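Local coordinates for RagB/SusD domain protein (Flavobacterium johnsoniae, PDB 5J90), which binds chitin as a SusD-like outer-membrane lipoprotein encoded in a polysaccharide utilization locus, probably capturing chitin chains at the cell surface, at residues 58-63 and 74-79; 448-453 and 459-464; 464-469 and 500-505. One frame throughout, in Å; residues are numbered along the deposited sequence.

Interaction 1: residues 58-63 and 74-79; sequences DIWSGY and VNNTTY
Ile59 and Thr77 bring the two backbones nearest, their CA atoms 7.1 Å apart, where helix 57-60 meets the short 3-10 turn at 76-77 in the loop before helix 83-108. Trp60 carries the contact. Its indole N-H points within the ring plane at the backbone carbonyl of Asn76, with NE1 3.0 Å from Asn76 O and an N-H...O angle of 163°. The donor stands above the carbonyl plane, while the backbone N of Tyr79 reaches the same oxygen from the opposite face, so two bonds grip it. Farther round the indole, Trp60 CZ2 rests on Asn76 CB at 3.8 Å; the amide beyond turns elsewhere, to Asn86 and the carbonyl of Leu55. Tyr79 presents its edge to the indole face in an offset edge-to-face pair, planes 69° apart. Beside them Ile59 CD1 meets Thr77 CG2 at 3.7 Å. With chi1 at 77°, the threonine sends this methyl across to the isoleucine and holds its hydroxyl back for Asn75 OD1, which also receives Thr77 N in an Asx turn. Tryptophan suits the place because it joins a broad apolar surface to a single N-H, so a buried carbonyl gains a second donor without a charge being brought into the interior.

Interaction 2: residues 448-453 and 459-464; sequences FPVLKN and ITTEFG
Asn453 and Thr461 lie side by side, pointing opposite ways, and the asparagine amide ends between two acceptors. Both lie close to the amide plane: ND2 of Asn453 gives one hydrogen to Thr461 OG1 at 3.0 Å, almost straight at 176°, and the other to Ile459 O at 2.9 Å. CG of Asn453 lies anti to the backbone N (chi1 -177°), which extends the amide across to the 459-464 segment. OD1 of Asn453 is held by Ser455 OG, a group that also bonds Ile459 O. The two segments are the arms of an irregular loop between helices 432-442 and 472-477, with neither helix nor strand, so a side chain amide does the bridging that paired strands would leave to their backbones. Replacing Asn453 with an alanine would probably leave Thr461 OG1 and Ile459 O without this shared donor and the two arms less firmly tied. Thr461 uses its other branch on the apolar side: CG2 sits 3.9 Å from Pro449 CB and 4.0 Å from Val450 CG2, the threonine and valine side chains crossing at a slant. A threonine thus serves both kinds of neighbour, hydroxyl to the amide and methyl to the proline and valine. Nearby, a water accepts from Val450 N and donates to Thr461 O at 2.7 Å.

Interaction 3: residues 464-469 and 500-505; sequences GVRRIN and WWDVNA
The guanidinium of Arg466 and the carboxylate of Asp502 meet edge to edge in almost one plane, their planes only 12° apart, so the salt bridge runs through the rims of both groups and not over a face. The arginine offers the side that carries NE and NH2. NE donates to Asp502 OD2 at 2.9 Å, and NH2 to Asp502 OD1 at 2.8 Å. Each oxygen uses its syn lone pair, the one on the side of its companion, and the N-H...O angles are 150° and 154°. Two bonds to two atoms fix the rotation of both flat groups, which a single bond could not do.

The two side chains approach at about a right angle. Arginine is able to make this side-on grip because its chain bends at chi2 and chi3, bringing NE as well as the terminal nitrogen up to the acid. Aspartate sits at the centre of an inverse gamma turn, and its short side chain points its carboxylate at the arginine. A water adds a second link: it donates to Asp502 OD2 at 2.6 Å and to Arg466 O at 2.7 Å. OD2 thus receives both NE and the water, and this crowd of donors would probably keep the buried carboxylate ionised.

Arg466 NH1 reaches back to Phe463 O, and Arg440 donates to Arg466 O. Both touching residues are buried, and the pair ties the loop before helix 472-477 to the segment near the C-terminus that follows helix 479-489. It is the classic side-on, bidentate arginine-carboxylate salt bridge, joining two irregular segments within the SusD-like fold.

How the interactions relate
Interactions 1 and 3 are buried, while interaction 2 lies nearer the surface, its centre about 20 Å from the centre of the chain. Their chemistry follows: an indole N-H bonded to a backbone carbonyl amid apolar packing in the first, neutral amide and hydroxyl bonds with a water in the second, and a two-bond salt bridge with a bridging water in the third. Gly464 belongs to both interactions 2 and 3, so one loop between helices 432-442 and 472-477 serves both. Val465, from that loop, packs against Trp60 and Tyr79 of interaction 1, and Tyr79 also meets Val450 of interaction 2. Segments of interactions 2 and 3 touch the second subunit, whereas no other protein chain touches those of interaction 1.

Interaction 1: residues 58-63 and 74-79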
loop_
_atom_site.group_PDB
_atom_site.type_symbol
_atom_site.label_atom_id
_atom_site.label_comp_id
_atom_site.label_asym_id
_atom_site.label_seq_id
_atom_site.Cartn_x
_atom_site.Cartn_y
_atom_site.Cartn_z
ATOM N N ASP A 58 3.214 -21.694 -8.391
ATOM C CA ASP A 58 4.346 -22.579 -8.711
ATOM C C ASP A 58 5.196 -22.007 -9.839
ATOM O O ASP A 58 6.387 -22.302 -9.941
ATOM C CB ASP A 58 3.875 -23.980 -9.115
ATOM C CG ASP A 58 3.519 -24.856 -7.924
ATOM O OD1 ASP A 58 3.800 -24.470 -6.763
ATOM O OD2 ASP A 58 2.944 -25.946 -8.157
ATOM N N ILE A 59 4.575 -21.185 -10.682
ATOM C CA ILE A 59 5.257 -20.567 -11.811
ATOM C C ILE A 59 5.700 -19.131 -11.488
ATOM O O ILE A 59 6.843 -18.763 -11.740
ATOM C CB ILE A 59 4.374 -20.624 -13.073
ATOM C CG1 ILE A 59 4.134 -22.094 -13.459
ATOM C CG2 ILE A 59 5.014 -19.839 -14.207
ATOM C CD1 ILE A 59 3.269 -22.281 -14.691
ATOM N N TRP A 60 4.814 -18.323 -10.916
ATOM C CA TRP A 60 5.162 -16.939 -10.595
ATOM C C TRP A 60 6.332 -16.854 -9.611
ATOM O O TRP A 60 7.117 -15.906 -9.656
ATOM C CB TRP A 60 3.947 -16.201 -10.042
ATOM C CG TRP A 60 2.781 -16.102 -11.009
ATOM C CD1 TRP A 60 2.836 -16.066 -12.379
ATOM C CD2 TRP A 60 1.395 -16.030 -10.660
ATOM N NE1 TRP A 60 1.565 -15.975 -12.898
ATOM C CE2 TRP A 60 0.664 -15.958 -11.865
ATOM C CE3 TRP A 60 0.700 -16.019 -9.446
ATOM C CZ2 TRP A 60 -0.730 -15.863 -11.886
ATOM C CZ3 TRP A 60 -0.684 -15.930 -9.469
ATOM C CH2 TRP A 60 -1.382 -15.854 -10.680
ATOM N N SER A 61 6.444 -17.847 -8.727
ATOM C CA SER A 61 7.523 -17.916 -7.737
ATOM C C SER A 61 8.900 -18.081 -8.363
ATOM O O SER A 61 9.907 -17.917 -7.683
ATOM C CB SER A 61 7.301 -19.115 -6.817
ATOM O OG SER A 61 7.364 -20.328 -7.571
ATOM N N GLY A 62 8.944 -18.478 -9.632
ATOM C CA GLY A 62 10.200 -18.852 -10.255
ATOM C C GLY A 62 10.624 -20.298 -10.056
ATOM O O GLY A 62 11.718 -20.680 -10.480
ATOM N N TYR A 63 9.785 -21.117 -9.430
ATOM C CA TYR A 63 10.142 -22.515 -9.193
ATOM C C TYR A 63 10.027 -23.402 -10.436
ATOM O O TYR A 63 10.860 -24.283 -10.647
ATOM C CB TYR A 63 9.240 -23.100 -8.118
ATOM C CG TYR A 63 9.652 -22.812 -6.686
ATOM C CD1 TYR A 63 10.793 -22.059 -6.378
ATOM C CD2 TYR A 63 8.900 -23.311 -5.633
ATOM C CE1 TYR A 63 11.162 -21.825 -5.043
ATOM C CE2 TYR A 63 9.259 -23.089 -4.313
ATOM C CZ TYR A 63 10.391 -22.345 -4.020
ATOM O OH TYR A 63 10.733 -22.140 -2.699
ATOM N N VAL A 74 -2.062 -17.173 -23.967
ATOM C CA VAL A 74 -2.624 -16.038 -23.250
ATOM C C VAL A 74 -3.237 -16.589 -21.970
ATOM O O VAL A 74 -4.350 -17.100 -21.961
ATOM C CB VAL A 74 -3.680 -15.312 -24.124
ATOM C CG1 VAL A 74 -4.329 -14.156 -23.376
ATOM C CG2 VAL A 74 -3.037 -14.828 -25.422
ATOM N N ASN A 75 -2.486 -16.518 -20.878
ATOM C CA ASN A 75 -2.882 -17.252 -19.685
ATOM C C ASN A 75 -2.154 -16.703 -18.463
ATOM O O ASN A 75 -1.487 -15.671 -18.560
ATOM C CB ASN A 75 -2.634 -18.761 -19.884
ATOM C CG ASN A 75 -1.177 -19.088 -20.162
ATOM O OD1 ASN A 75 -0.284 -18.673 -19.421
ATOM N ND2 ASN A 75 -0.921 -19.838 -21.239
ATOM N N ASN A 76 -2.274 -17.376 -17.318
ATOM C CA ASN A 76 -1.662 -16.874 -16.083
ATOM C C ASN A 76 -0.171 -16.586 -16.251
ATOM O O ASN A 76 0.354 -15.656 -15.634
ATOM C CB ASN A 76 -1.807 -17.891 -14.947
ATOM C CG ASN A 76 -3.163 -17.857 -14.253
ATOM O OD1 ASN A 76 -4.044 -17.044 -14.551
ATOM N ND2 ASN A 76 -3.332 -18.768 -13.305
ATOM N N THR A 77 0.522 -17.387 -17.065
ATOM C CA THR A 77 1.976 -17.243 -17.197
ATOM C C THR A 77 2.374 -15.999 -17.989
ATOM O O THR A 77 3.511 -15.535 -17.885
ATOM C CB THR A 77 2.668 -18.482 -17.815
ATOM O OG1 THR A 77 2.462 -18.503 -19.234
ATOM C CG2 THR A 77 2.119 -19.767 -17.200
ATOM N N THR A 78 1.441 -15.472 -18.783
ATOM C CA THR A 78 1.668 -14.224 -19.516
ATOM C C THR A 78 0.781 -13.106 -18.965
ATOM O O THR A 78 0.519 -12.102 -19.632
ATOM C CB THR A 78 1.475 -14.423 -21.035
ATOM O OG1 THR A 78 0.210 -15.058 -21.268
ATOM C CG2 THR A 78 2.589 -15.319 -21.595
ATOM N N TYR A 79 0.348 -13.293 -17.721
ATOM C CA TYR A 79 -0.334 -12.266 -16.932
ATOM C C TYR A 79 -1.725 -11.901 -17.450
ATOM O O TYR A 79 -2.247 -10.823 -17.148
ATOM C CB TYR A 79 0.535 -11.015 -16.760
ATOM C CG TYR A 79 1.857 -11.249 -16.042
ATOM C CD1 TYR A 79 2.137 -12.454 -15.403
ATOM C CD2 TYR A 79 2.825 -10.250 -15.999
ATOM C CE1 TYR A 79 3.354 -12.656 -14.740
ATOM C CE2 TYR A 79 4.033 -10.439 -15.336
ATOM C CZ TYR A 79 4.293 -11.640 -14.708
ATOM O OH TYR A 79 5.490 -11.839 -14.058
#

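Interaction 2: residues 448-453 and 459-464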
loop_
_atom_site.group_PDB
_atom_site.type_symbol
_atom_site.label_atom_id
_atom_site.label_comp_id
_atom_site.label_asym_id
_atom_site.label_seq_id
_atom_site.Cartn_x
_atom_site.Cartn_y
_atom_site.Cartn_z
ATOM N N PHE A 448 13.742 -13.640 -13.516
ATOM C CA PHE A 448 13.667 -13.147 -14.891
ATOM C C PHE A 448 12.274 -12.598 -15.193
ATOM O O PHE A 448 11.273 -13.282 -14.977
ATOM C CB PHE A 448 13.985 -14.265 -15.894
ATOM C CG PHE A 448 15.375 -14.833 -15.767
ATOM C CD1 PHE A 448 16.486 -14.001 -15.735
ATOM C CD2 PHE A 448 15.568 -16.202 -15.699
ATOM C CE1 PHE A 448 17.762 -14.526 -15.632
ATOM C CE2 PHE A 448 16.843 -16.734 -15.591
ATOM C CZ PHE A 448 17.937 -15.897 -15.560
ATOM N N PRO A 449 12.199 -11.369 -15.724
ATOM C CA PRO A 449 10.894 -10.804 -16.090
ATOM C C PRO A 449 10.265 -11.531 -17.279
ATOM O O PRO A 449 10.973 -12.094 -18.118
ATOM C CB PRO A 449 11.231 -9.357 -16.467
ATOM C CG PRO A 449 12.685 -9.394 -16.854
ATOM C CD PRO A 449 13.294 -10.401 -15.910
ATOM N N VAL A 450 8.942 -11.531 -17.362
ATOM C CA VAL A 450 8.280 -12.137 -18.515
ATOM C C VAL A 450 8.621 -11.358 -19.784
ATOM O O VAL A 450 8.958 -10.175 -19.728
ATOM C CB VAL A 450 6.737 -12.236 -18.348
ATOM C CG1 VAL A 450 6.384 -13.113 -17.151
ATOM C CG2 VAL A 450 6.091 -10.847 -18.237
ATOM N N LEU A 451 8.546 -12.040 -20.924
ATOM C CA LEU A 451 8.787 -11.420 -22.227
ATOM C C LEU A 451 7.479 -11.063 -22.911
ATOM O O LEU A 451 7.455 -10.218 -23.807
ATOM C CB LEU A 451 9.594 -12.360 -23.122
ATOM C CG LEU A 451 11.001 -12.636 -22.604
ATOM C CD1 LEU A 451 11.713 -13.665 -23.482
ATOM C CD2 LEU A 451 11.796 -11.345 -22.523
ATOM N N LYS A 452 6.396 -11.717 -22.494
ATOM C CA LYS A 452 5.062 -11.445 -23.016
ATOM C C LYS A 452 4.123 -11.119 -21.857
ATOM O O LYS A 452 4.013 -11.887 -20.894
ATOM C CB LYS A 452 4.522 -12.650 -23.796
ATOM C CG LYS A 452 5.319 -13.024 -25.050
ATOM C CD LYS A 452 5.290 -11.895 -26.071
ATOM C CE LYS A 452 5.884 -12.317 -27.408
ATOM N NZ LYS A 452 5.714 -11.248 -28.439
ATOM N N ASN A 453 3.441 -9.985 -21.962
ATOM C CA ASN A 453 2.542 -9.504 -20.919
ATOM C C ASN A 453 1.215 -9.116 -21.563
ATOM O O ASN A 453 1.109 -8.056 -22.186
ATOM C CB ASN A 453 3.187 -8.307 -20.207
ATOM C CG ASN A 453 2.352 -7.767 -19.046
ATOM O OD1 ASN A 453 1.132 -7.946 -18.987
ATOM N ND2 ASN A 453 3.016 -7.069 -18.134
ATOM N N ILE A 459 -1.258 -5.434 -15.022
ATOM C CA ILE A 459 -0.163 -6.078 -14.307
ATOM C C ILE A 459 1.147 -5.668 -14.955
ATOM O O ILE A 459 1.297 -5.784 -16.176
ATOM C CB ILE A 459 -0.304 -7.618 -14.328
ATOM C CG1 ILE A 459 -1.638 -8.025 -13.692
ATOM C CG2 ILE A 459 0.880 -8.284 -13.614
ATOM C CD1 ILE A 459 -1.937 -9.510 -13.768
ATOM N N THR A 460 2.082 -5.173 -14.157
ATOM C CA THR A 460 3.364 -4.722 -14.699
ATOM C C THR A 460 4.307 -5.899 -14.929
ATOM O O THR A 460 4.282 -6.900 -14.209
ATOM C CB THR A 460 4.096 -3.693 -13.784
ATOM O OG1 THR A 460 4.597 -4.339 -12.608
ATOM C CG2 THR A 460 3.185 -2.517 -13.393
ATOM N N THR A 461 5.164 -5.764 -15.929
ATOM C CA THR A 461 6.215 -6.745 -16.145
ATOM C C THR A 461 7.222 -6.715 -15.001
ATOM O O THR A 461 7.692 -7.747 -14.535
ATOM C CB THR A 461 6.894 -6.487 -17.495
ATOM O OG1 THR A 461 5.942 -6.753 -18.523
ATOM C CG2 THR A 461 8.113 -7.389 -17.692
ATOM N N GLU A 462 7.526 -5.516 -14.517
ATOM C CA GLU A 462 8.525 -5.346 -13.487
ATOM C C GLU A 462 8.156 -6.031 -12.161
ATOM O O GLU A 462 8.966 -6.728 -11.566
ATOM C CB GLU A 462 8.727 -3.845 -13.276
ATOM C CG GLU A 462 9.902 -3.478 -12.451
ATOM C CD GLU A 462 10.190 -1.984 -12.509
ATOM O OE1 GLU A 462 9.465 -1.238 -13.217
ATOM O OE2 GLU A 462 11.155 -1.574 -11.869
ATOM N N PHE A 463 6.919 -5.826 -11.709
ATOM C CA PHE A 463 6.496 -6.356 -10.416
ATOM C C PHE A 463 5.652 -7.616 -10.492
ATOM O O PHE A 463 5.472 -8.306 -9.492
ATOM C CB PHE A 463 5.829 -5.256 -9.587
ATOM C CG PHE A 463 6.763 -4.130 -9.291
ATOM C CD1 PHE A 463 7.683 -4.244 -8.264
ATOM C CD2 PHE A 463 6.772 -2.999 -10.080
ATOM C CE1 PHE A 463 8.584 -3.221 -8.004
ATOM C CE2 PHE A 463 7.676 -1.977 -9.819
ATOM C CZ PHE A 463 8.575 -2.103 -8.787
ATOM N N GLY A 464 5.153 -7.920 -11.682
ATOM C CA GLY A 464 4.417 -9.155 -11.874
ATOM C C GLY A 464 3.099 -9.217 -11.130
ATOM O O GLY A 464 2.529 -8.197 -10.721
HETATM O O HOH W 1 7.611 -10.446 -14.866
#

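Interaction 3: residues 464-469 and 500-505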
loop_
_atom_site.group_PDB
_atom_site.type_symbol
_atom_site.label_atom_id
_atom_site.label_comp_id
_atom_site.label_asym_id
_atom_site.label_seq_id
_atom_site.Cartn_x
_atom_site.Cartn_y
_atom_site.Cartn_z
ATOM N N GLY A 464 5.153 -7.920 -11.682
ATOM C CA GLY A 464 4.417 -9.155 -11.874
ATOM C C GLY A 464 3.099 -9.217 -11.130
ATOM O O GLY A 464 2.529 -8.197 -10.721
ATOM N N VAL A 465 2.601 -10.436 -10.959
ATOM C CA VAL A 465 1.283 -10.637 -10.373
ATOM C C VAL A 465 1.336 -10.412 -8.869
ATOM O O VAL A 465 2.106 -11.069 -8.153
ATOM C CB VAL A 465 0.751 -12.055 -10.669
ATOM C CG1 VAL A 465 -0.651 -12.203 -10.111
ATOM C CG2 VAL A 465 0.786 -12.349 -12.175
ATOM N N ARG A 466 0.531 -9.469 -8.390
ATOM C CA ARG A 466 0.517 -9.144 -6.961
ATOM C C ARG A 466 -0.619 -9.859 -6.225
ATOM O O ARG A 466 -0.564 -10.029 -5.008
ATOM C CB ARG A 466 0.459 -7.628 -6.720
ATOM C CG ARG A 466 1.496 -6.827 -7.504
ATOM C CD ARG A 466 2.929 -7.340 -7.385
ATOM N NE ARG A 466 3.509 -7.112 -6.059
ATOM C CZ ARG A 466 4.808 -7.209 -5.781
ATOM N NH1 ARG A 466 5.692 -7.507 -6.728
ATOM N NH2 ARG A 466 5.242 -6.984 -4.552
ATOM N N ARG A 467 -1.658 -10.264 -6.958
ATOM C CA ARG A 467 -2.791 -10.977 -6.365
ATOM C C ARG A 467 -3.616 -11.593 -7.475
ATOM O O ARG A 467 -3.390 -11.308 -8.652
ATOM C CB ARG A 467 -3.686 -10.030 -5.547
ATOM C CG ARG A 467 -4.417 -9.000 -6.416
ATOM C CD ARG A 467 -5.309 -8.091 -5.588
ATOM N NE ARG A 467 -6.531 -8.749 -5.107
ATOM C CZ ARG A 467 -7.680 -8.780 -5.777
ATOM N NH1 ARG A 467 -7.777 -8.250 -6.995
ATOM N NH2 ARG A 467 -8.741 -9.343 -5.215
ATOM N N ILE A 468 -4.586 -12.422 -7.088
ATOM C CA ILE A 468 -5.579 -12.914 -8.039
ATOM C C ILE A 468 -6.905 -12.210 -7.758
ATOM O O ILE A 468 -7.249 -11.912 -6.608
ATOM C CB ILE A 468 -5.698 -14.458 -7.985
ATOM C CG1 ILE A 468 -4.343 -15.073 -8.343
ATOM C CG2 ILE A 468 -6.809 -14.965 -8.920
ATOM C CD1 ILE A 468 -4.310 -16.602 -8.318
ATOM N N ASN A 469 -7.640 -11.926 -8.832
ATOM C CA ASN A 469 -8.936 -11.251 -8.734
ATOM C C ASN A 469 -10.038 -12.146 -8.162
ATOM O O ASN A 469 -9.954 -13.379 -8.242
ATOM C CB ASN A 469 -9.353 -10.676 -10.097
ATOM C CG ASN A 469 -9.402 -11.732 -11.184
ATOM O OD1 ASN A 469 -8.402 -12.400 -11.468
ATOM N ND2 ASN A 469 -10.576 -11.904 -11.787
ATOM N N TRP A 500 -2.961 -5.755 1.329
ATOM C CA TRP A 500 -2.549 -4.960 2.487
ATOM C C TRP A 500 -1.092 -5.143 2.929
ATOM O O TRP A 500 -0.392 -4.144 3.144
ATOM C CB TRP A 500 -3.545 -5.217 3.623
ATOM C CG TRP A 500 -3.154 -4.793 5.006
ATOM C CD1 TRP A 500 -3.234 -3.540 5.549
ATOM C CD2 TRP A 500 -2.662 -5.650 6.046
ATOM N NE1 TRP A 500 -2.808 -3.567 6.864
ATOM C CE2 TRP A 500 -2.451 -4.851 7.189
ATOM C CE3 TRP A 500 -2.377 -7.017 6.117
ATOM C CZ2 TRP A 500 -1.961 -5.376 8.390
ATOM C CZ3 TRP A 500 -1.890 -7.536 7.302
ATOM C CH2 TRP A 500 -1.688 -6.718 8.426
ATOM N N TRP A 501 -0.603 -6.378 3.063
ATOM C CA TRP A 501 0.786 -6.530 3.526
ATOM C C TRP A 501 1.818 -6.201 2.447
ATOM O O TRP A 501 2.983 -5.960 2.762
ATOM C CB TRP A 501 1.077 -7.906 4.166
ATOM C CG TRP A 501 0.782 -9.122 3.306
ATOM C CD1 TRP A 501 -0.241 -10.008 3.505
ATOM C CD2 TRP A 501 1.522 -9.610 2.169
ATOM N NE1 TRP A 501 -0.203 -11.006 2.554
ATOM C CE2 TRP A 501 0.869 -10.792 1.723
ATOM C CE3 TRP A 501 2.671 -9.184 1.491
ATOM C CZ2 TRP A 501 1.315 -11.531 0.617
ATOM C CZ3 TRP A 501 3.114 -9.922 0.393
ATOM C CH2 TRP A 501 2.430 -11.082 -0.036
ATOM N N ASP A 502 1.394 -6.176 1.185
ATOM C CA ASP A 502 2.297 -5.984 0.048
ATOM C C ASP A 502 2.456 -4.505 -0.278
ATOM O O ASP A 502 2.352 -4.084 -1.427
ATOM C CB ASP A 502 1.746 -6.761 -1.165
ATOM C CG ASP A 502 2.729 -6.867 -2.315
ATOM O OD1 ASP A 502 3.948 -6.727 -2.072
ATOM O OD2 ASP A 502 2.261 -7.113 -3.457
ATOM N N VAL A 503 2.724 -3.711 0.749
ATOM C CA VAL A 503 2.790 -2.264 0.582
ATOM C C VAL A 503 4.002 -1.865 -0.260
ATOM O O VAL A 503 5.067 -2.494 -0.195
ATOM C CB VAL A 503 2.795 -1.568 1.968
ATOM C CG1 VAL A 503 3.963 -2.018 2.783
ATOM C CG2 VAL A 503 2.776 -0.047 1.830
ATOM N N ASN A 504 3.835 -0.832 -1.081
ATOM C CA ASN A 504 4.976 -0.289 -1.811
ATOM C C ASN A 504 5.892 0.504 -0.881
ATOM O O ASN A 504 5.747 1.722 -0.712
ATOM C CB ASN A 504 4.531 0.595 -2.974
ATOM C CG ASN A 504 5.695 1.050 -3.800
ATOM O OD1 ASN A 504 6.490 0.234 -4.253
ATOM N ND2 ASN A 504 5.836 2.351 -3.974
ATOM N N ALA A 505 6.834 -0.204 -0.274
ATOM C CA ALA A 505 7.707 0.341 0.763
ATOM C C ALA A 505 8.992 -0.461 0.708
ATOM O O ALA A 505 9.011 -1.580 0.193
ATOM C CB ALA A 505 7.061 0.196 2.139
HETATM O O HOH W 2 -0.244 -7.918 -3.313
#